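Local coordinates for protein beta-galactosidase/beta-glucuronidase (Faecalibacterium prausnitzii L2-6, PDB 6MVF) that binds flavin mononucleotide and, as a beta-glucuronidase-type member of glycoside hydrolase family 2, probably hydrolyses beta-glucuronides, at residues L306-N310 with A311-E315; G403-Q407 with E408-T412. One frame throughout, in Å; residues are numbered along the deposited sequence.

Contact 1 of 2, residues L306-N310 with A311-E315; sequences LYKGN and ALTVE
A type II' beta turn from Lys-308 to Ala-311 leads into a helix N-cap and shows how a loop can reverse before a helix begins. The turn is closed by Ala-311 N, which donates to Lys-308 O at 3.0 Å. Gly-309 supplies the positive phi (60°) that the turn's second position calls for. Immediately afterwards Ala-311 centres an inverse gamma turn, with a weak bond of 3.1 Å from Leu-312 N to Asn-310 O. Side chains fill in around this backbone: Leu-312 lays CD1 against Gly-309 O at 3.6 Å, and the Ala-311 methyl CB lies 3.5 Å from Lys-308 O. Lys-308, with CG anti to its carbonyl carbon (chi1 -77°), runs out alongside the chain until NZ comes within 4.2 Å of Thr-313 CG2; there its charge is met by a salt bridge to Asp-316. Asp-316 also accepts from Thr-313 N while Thr-313 caps the helix start, the reciprocal arrangement of a capping box. The turn lies in the loop between strand 292-300 and helix 314-327 of the TIM barrel and runs into the helix, with Asn-310 resting on Tyr-156 and Tyr-160 and Tyr-307 reaching Glu-265 of the second subunit.

Contact 2 of 2, residues G403-Q407 with E408-T412; sequences GGISQ and ELVDT
Leu-409 and Ser-406 meet through both backbone and side chain at the start of helix 407-423. Followed outward, Leu-409 first places CB 3.7 Å from Ser-406 OG and equally near Ser-406 O. Its branch CD1 reaches out to the incoming loop, 3.6 Å from Gly-404 O, while Phe-364 packs against the same side chain. Ser-406 holds its OG between the backbone N and the carbonyl carbon (chi1 78°), where it accepts a nearly straight bond of 3.2 Å from Leu-409 N (163°). The first helical turns continue with Val-410 N donating to Ser-406 O and Asp-411 N to Gln-407 O, the latter at 3.0 Å. On the exposed side the Asp-411 carboxylate lies across the end of Gln-407, the two planes 56° apart. With an alanine here the carboxylate is gone, and the end of Gln-407 would probably lose its polar neighbour. Glu-408 O is gripped twice, by Thr-412 N and Thr-412 OG1 from opposite faces of its plane. Finally, Ile-405 CG1 touches Val-410 CG2 at 4.0 Å, bridging the residue before the cap and the fourth of the helix: a serine N-cap accompanied by a hydrophobic staple.

Both contacts illustrate one task, the entry into an outer helix of the TIM barrel from the loop that follows a barrel strand, solved in different surroundings. Their centres lie 35 Å apart, and each serves its own strand and helix. Contact 1 sits nearer the centre of the chain and is partly buried, none of its touching residues exposed, with the second subunit alongside; contact 2 is more peripheral, half of its touching residues exposed and no other chain of the assembly against it. Both helices start at a hydroxyl N-cap, but contact 1 adds backbone turns and the Lys-308 to Asp-316 salt bridge, contact 2 the apolar Ile-405 to Val-410 pair. Neither lies at the flavin site.

Contact 1 of 2, residues L306-N310 with A311-E315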
loop_
_atom_site.group_PDB
_atom_site.type_symbol
_atom_site.label_atom_id
_atom_site.label_comp_id
_atom_site.label_asym_id
_atom_site.label_seq_id
_atom_site.Cartn_x
_atom_site.Cartn_y
_atom_site.Cartn_z
ATOM N N LEU A 306 -12.386 13.919 20.141
ATOM C CA LEU A 306 -11.684 14.204 21.393
ATOM C C LEU A 306 -10.349 14.917 21.204
ATOM O O LEU A 306 -9.390 14.328 20.695
ATOM C CB LEU A 306 -11.449 12.924 22.194
ATOM C CG LEU A 306 -10.857 13.171 23.596
ATOM C CD1 LEU A 306 -11.834 13.925 24.467
ATOM C CD2 LEU A 306 -10.459 11.882 24.286
ATOM N N TYR A 307 -10.299 16.186 21.634
ATOM C CA TYR A 307 -9.139 17.088 21.606
ATOM C C TYR A 307 -8.582 17.303 20.208
ATOM O O TYR A 307 -7.431 17.708 20.050
ATOM C CB TYR A 307 -8.041 16.629 22.574
ATOM C CG TYR A 307 -8.582 16.513 23.978
ATOM C CD1 TYR A 307 -9.347 17.532 24.525
ATOM C CD2 TYR A 307 -8.386 15.358 24.730
ATOM C CE1 TYR A 307 -9.873 17.423 25.792
ATOM C CE2 TYR A 307 -8.895 15.237 25.995
ATOM C CZ TYR A 307 -9.650 16.270 26.528
ATOM O OH TYR A 307 -10.178 16.150 27.807
ATOM N N LYS A 308 -9.387 17.088 19.182
ATOM C CA LYS A 308 -9.068 17.544 17.839
ATOM C C LYS A 308 -9.921 18.725 17.420
ATOM O O LYS A 308 -9.743 19.226 16.297
ATOM C CB LYS A 308 -9.276 16.427 16.811
ATOM C CG LYS A 308 -8.239 15.376 16.747
ATOM C CD LYS A 308 -8.702 14.368 15.733
ATOM C CE LYS A 308 -7.650 13.318 15.494
ATOM N NZ LYS A 308 -7.677 12.886 14.064
ATOM N N GLY A 309 -10.866 19.151 18.264
ATOM C CA GLY A 309 -11.871 20.109 17.821
ATOM C C GLY A 309 -12.655 19.533 16.665
ATOM O O GLY A 309 -12.986 18.341 16.648
ATOM N N ASN A 310 -12.920 20.372 15.661
ATOM C CA ASN A 310 -13.521 19.934 14.408
ATOM C C ASN A 310 -12.479 19.706 13.296
ATOM O O ASN A 310 -12.837 19.639 12.107
ATOM C CB ASN A 310 -14.579 20.941 13.959
ATOM C CG ASN A 310 -14.022 22.340 13.809
ATOM O OD1 ASN A 310 -12.824 22.569 13.996
ATOM N ND2 ASN A 310 -14.888 23.289 13.454
ATOM N N ALA A 311 -11.201 19.573 13.656
ATOM C CA ALA A 311 -10.139 19.441 12.658
ATOM C C ALA A 311 -9.855 17.950 12.408
ATOM O O ALA A 311 -8.856 17.366 12.833
ATOM C CB ALA A 311 -8.909 20.229 13.095
ATOM N N LEU A 312 -10.783 17.336 11.680
ATOM C CA LEU A 312 -10.807 15.898 11.471
ATOM C C LEU A 312 -10.148 15.533 10.147
ATOM O O LEU A 312 -10.140 16.309 9.191
ATOM C CB LEU A 312 -12.246 15.371 11.498
ATOM C CG LEU A 312 -12.836 14.912 12.849
ATOM C CD1 LEU A 312 -12.759 15.949 13.977
ATOM C CD2 LEU A 312 -14.268 14.458 12.676
ATOM N N THR A 313 -9.569 14.345 10.106
ATOM C CA THR A 313 -9.027 13.840 8.861
ATOM C C THR A 313 -10.089 13.044 8.105
ATOM O O THR A 313 -11.176 12.747 8.615
ATOM C CB THR A 313 -7.799 12.977 9.132
ATOM O OG1 THR A 313 -8.203 11.772 9.793
ATOM C CG2 THR A 313 -6.818 13.721 10.018
ATOM N N VAL A 314 -9.755 12.696 6.866
ATOM C CA VAL A 314 -10.628 11.853 6.060
ATOM C C VAL A 314 -10.871 10.504 6.753
ATOM O O VAL A 314 -11.983 9.959 6.707
ATOM C CB VAL A 314 -10.031 11.696 4.640
ATOM C CG1 VAL A 314 -8.749 10.825 4.650
ATOM C CG2 VAL A 314 -11.046 11.132 3.668
ATOM N N GLU A 315 -9.843 9.946 7.411
ATOM C CA GLU A 315 -10.030 8.702 8.154
ATOM C C GLU A 315 -11.005 8.891 9.295
ATOM O O GLU A 315 -11.765 7.972 9.630
ATOM C CB GLU A 315 -8.705 8.178 8.711
ATOM C CG GLU A 315 -7.698 7.771 7.683
ATOM C CD GLU A 315 -6.921 8.954 7.129
ATOM O OE1 GLU A 315 -6.760 9.980 7.848
ATOM O OE2 GLU A 315 -6.469 8.852 5.964
#

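Contact 2 of 2, residues G403-Q407 with E408-T412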
loop_
_atom_site.group_PDB
_atom_site.type_symbol
_atom_site.label_atom_id
_atom_site.label_comp_id
_atom_site.label_asym_id
_atom_site.label_seq_id
_atom_site.Cartn_x
_atom_site.Cartn_y
_atom_site.Cartn_z
ATOM N N GLY A 403 -35.692 31.978 20.319
ATOM C CA GLY A 403 -35.530 33.413 20.452
ATOM C C GLY A 403 -36.783 34.227 20.219
ATOM O O GLY A 403 -36.722 35.465 20.217
ATOM N N GLY A 404 -37.920 33.559 20.016
ATOM C CA GLY A 404 -39.195 34.211 19.805
ATOM C C GLY A 404 -39.566 34.377 18.346
ATOM O O GLY A 404 -38.708 34.703 17.513
ATOM N N ILE A 405 -40.850 34.166 18.027
ATOM C CA ILE A 405 -41.325 34.310 16.655
ATOM C C ILE A 405 -41.455 35.783 16.305
ATOM O O ILE A 405 -41.713 36.642 17.155
ATOM C CB ILE A 405 -42.661 33.575 16.440
ATOM C CG1 ILE A 405 -42.868 33.296 14.960
ATOM C CG2 ILE A 405 -43.836 34.392 16.957
ATOM C CD1 ILE A 405 -43.885 32.208 14.715
ATOM N N SER A 406 -41.251 36.078 15.033
ATOM C CA SER A 406 -41.557 37.392 14.512
ATOM C C SER A 406 -42.015 37.215 13.068
ATOM O O SER A 406 -41.891 36.138 12.480
ATOM C CB SER A 406 -40.352 38.338 14.654
ATOM O OG SER A 406 -39.356 38.109 13.670
ATOM N N GLN A 407 -42.596 38.277 12.515
ATOM C CA GLN A 407 -42.910 38.279 11.092
ATOM C C GLN A 407 -41.640 38.159 10.248
ATOM O O GLN A 407 -41.612 37.416 9.262
ATOM C CB GLN A 407 -43.688 39.550 10.743
ATOM C CG GLN A 407 -44.010 39.733 9.273
ATOM C CD GLN A 407 -44.799 38.580 8.717
ATOM O OE1 GLN A 407 -44.534 38.106 7.617
ATOM N NE2 GLN A 407 -45.773 38.113 9.476
ATOM N N GLU A 408 -40.577 38.883 10.626
ATOM C CA GLU A 408 -39.333 38.843 9.859
ATOM C C GLU A 408 -38.787 37.420 9.770
ATOM O O GLU A 408 -38.343 36.985 8.699
ATOM C CB GLU A 408 -38.302 39.776 10.497
ATOM C CG GLU A 408 -37.545 40.681 9.533
ATOM C CD GLU A 408 -36.453 41.505 10.238
ATOM O OE1 GLU A 408 -35.258 41.347 9.899
ATOM O OE2 GLU A 408 -36.790 42.304 11.144
ATOM N N LEU A 409 -38.826 36.683 10.889
ATOM C CA LEU A 409 -38.349 35.301 10.928
ATOM C C LEU A 409 -39.161 34.406 10.003
ATOM O O LEU A 409 -38.612 33.500 9.365
ATOM C CB LEU A 409 -38.405 34.772 12.370
ATOM C CG LEU A 409 -38.225 33.290 12.748
ATOM C CD1 LEU A 409 -38.126 33.185 14.253
ATOM C CD2 LEU A 409 -39.339 32.342 12.268
ATOM N N VAL A 410 -40.482 34.592 9.977
ATOM C CA VAL A 410 -41.331 33.735 9.159
ATOM C C VAL A 410 -41.060 33.975 7.676
ATOM O O VAL A 410 -41.004 33.031 6.879
ATOM C CB VAL A 410 -42.816 33.960 9.517
ATOM C CG1 VAL A 410 -43.712 33.213 8.553
ATOM C CG2 VAL A 410 -43.103 33.536 10.954
ATOM N N ASP A 411 -40.890 35.244 7.283
ATOM C CA ASP A 411 -40.644 35.561 5.881
ATOM C C ASP A 411 -39.343 34.950 5.411
ATOM O O ASP A 411 -39.222 34.535 4.254
ATOM C CB ASP A 411 -40.611 37.073 5.670
ATOM C CG ASP A 411 -41.964 37.714 5.870
ATOM O OD1 ASP A 411 -42.967 36.966 5.888
ATOM O OD2 ASP A 411 -42.023 38.957 6.008
ATOM N N THR A 412 -38.350 34.902 6.295
ATOM C CA THR A 412 -37.082 34.292 5.933
ATOM C C THR A 412 -37.266 32.805 5.651
ATOM O O THR A 412 -36.643 32.257 4.735
ATOM C CB THR A 412 -36.054 34.548 7.041
ATOM O OG1 THR A 412 -35.858 35.960 7.179
ATOM C CG2 THR A 412 -34.715 33.882 6.721
#